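Local structure of putative type 11 methyltransferase (Sulfolobus solfataricus, 3I9F) at residues P122-S125 against I126-D129. The protein probably transfers methyl groups from S-adenosylmethionine to an acceptor not identified, and binds zinc ions. Sequence-based numbering, arbitrary orientation.
Sequences PPLS and IRMD
Arg127 reaches back along a short 3-10 turn to grip the carbonyl oxygen of Pro122, five residues earlier. Its CB lies 3.4 Å from Leu124 O, and CG lies against two carbonyl oxygens on one side, Leu124 O and Pro123 O, at 3.7 Å from each. CD then meets the CD1 methyl of Leu124 at 4.2 Å, the two side chains crossing nearly at right angles. With CG anti to its own carbonyl carbon (chi1 -68°) and the chain extended as far as NE, the guanidinium is carried to Pro122. There it binds side-on, both donors sharing one acceptor: NH2 to Pro122 O is 2.8 Å, in the carbonyl plane and on a lone pair, whereas NE approaches the same Pro122 O at 3.1 Å from above that plane. The oxygen itself lies close to the guanidinium plane, so the two N-H groups converge on it. NH2 also bonds Ile120 O, and NH1 bonds Arg114 O and Thr118 OG1; arginine suits this buried place because one flat, multiply donating group can tie together several loop acceptors. A leucine here would probably leave Pro122 O and these other loop acceptors without their donors, freeing the loop to shift. The turn itself is closed by two i to i+3 backbone bonds, Ile126 N to Pro123 O and Arg127 N to Leu124 O, each 3.2 Å. Prolines fit the approach to it, Pro123 at its first position, having no N-H to satisfy and a restricted phi, while the CG2 methyl of Ile126 packs 4.1 Å from Pro122 CB. The turn belongs to the surface loop joining strand 106-113 to helix 130-136: Pro122 and Arg127 rest on Trp113 of that strand, Met128 packs on Tyr133 and Trp136 of the helix, and OD1 of Asp129 N-caps the helix by accepting from Asp132 N.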
loop_
_atom_site.group_PDB
_atom_site.type_symbol
_atom_site.label_atom_id
_atom_site.label_comp_id
_atom_site.label_asym_id
_atom_site.label_seq_id
_atom_site.Cartn_x
_atom_site.Cartn_y
_atom_site.Cartn_z
ATOM N N PRO B 122 4.245 -15.277 26.039
ATOM C CA PRO B 122 4.975 -14.096 26.492
ATOM C C PRO B 122 4.840 -13.861 28.017
ATOM O O PRO B 122 4.021 -14.490 28.686
ATOM C CB PRO B 122 4.337 -12.977 25.672
ATOM C CG PRO B 122 2.993 -13.512 25.287
ATOM C CD PRO B 122 3.201 -14.939 25.058
ATOM N N PRO B 123 5.666 -12.980 28.568
ATOM C CA PRO B 123 5.594 -12.767 30.022
ATOM C C PRO B 123 4.207 -12.355 30.484
ATOM O O PRO B 123 3.499 -11.649 29.794
ATOM C CB PRO B 123 6.622 -11.678 30.269
ATOM C CG PRO B 123 7.487 -11.643 29.027
ATOM C CD PRO B 123 6.629 -12.084 27.906
ATOM N N LEU B 124 3.809 -12.815 31.649
ATOM C CA LEU B 124 2.440 -12.613 32.100
ATOM C C LEU B 124 2.061 -11.138 32.186
ATOM O O LEU B 124 0.929 -10.805 31.910
ATOM C CB LEU B 124 2.166 -13.332 33.428
ATOM C CG LEU B 124 0.829 -12.970 34.106
ATOM C CD1 LEU B 124 -0.296 -13.166 33.116
ATOM C CD2 LEU B 124 0.594 -13.799 35.376
ATOM N N SER B 125 3.017 -10.272 32.515
ATOM C CA SER B 125 2.797 -8.809 32.634
ATOM C C SER B 125 2.315 -8.080 31.397
ATOM O O SER B 125 1.554 -7.127 31.499
ATOM C CB SER B 125 4.057 -8.115 33.103
ATOM O OG SER B 125 4.034 -8.062 34.507
ATOM N N ILE B 126 2.740 -8.527 30.236
ATOM C CA ILE B 126 2.382 -7.852 29.013
ATOM C C ILE B 126 1.032 -8.332 28.470
ATOM O O ILE B 126 0.588 -7.835 27.473
ATOM C CB ILE B 126 3.553 -7.987 27.970
ATOM C CG1 ILE B 126 3.644 -6.746 27.061
ATOM C CG2 ILE B 126 3.455 -9.273 27.181
ATOM C CD1 ILE B 126 3.943 -5.409 27.835
ATOM N N ARG B 127 0.369 -9.279 29.135
ATOM C CA ARG B 127 -0.833 -9.924 28.582
ATOM C C ARG B 127 -2.100 -9.214 28.933
ATOM O O ARG B 127 -2.213 -8.648 30.012
ATOM C CB ARG B 127 -0.988 -11.349 29.119
ATOM C CG ARG B 127 0.059 -12.290 28.642
ATOM C CD ARG B 127 -0.229 -13.720 28.992
ATOM N NE ARG B 127 0.936 -14.546 28.744
ATOM C CZ ARG B 127 0.953 -15.878 28.662
ATOM N NH1 ARG B 127 -0.145 -16.583 28.779
ATOM N NH2 ARG B 127 2.092 -16.492 28.416
ATOM N N MET B 128 -3.078 -9.360 28.050
ATOM C CA MET B 128 -4.379 -8.744 28.161
ATOM C C MET B 128 -5.496 -9.779 27.986
ATOM O O MET B 128 -5.472 -10.569 27.039
ATOM C CB MET B 128 -4.548 -7.674 27.069
ATOM C CG MET B 128 -3.622 -6.416 27.167
ATOM S SD MET B 128 -3.674 -5.345 25.706
ATOM C CE MET B 128 -5.429 -5.363 25.447
ATOM N N ASP B 129 -6.518 -9.723 28.847
ATOM C CA ASP B 129 -7.708 -10.555 28.691
ATOM C C ASP B 129 -8.792 -9.798 27.955
ATOM O O ASP B 129 -8.611 -8.632 27.584
ATOM C CB ASP B 129 -8.230 -11.022 30.045
ATOM C CG ASP B 129 -8.491 -9.873 30.986
ATOM O OD1 ASP B 129 -8.795 -8.755 30.486
ATOM O OD2 ASP B 129 -8.385 -10.068 32.216
#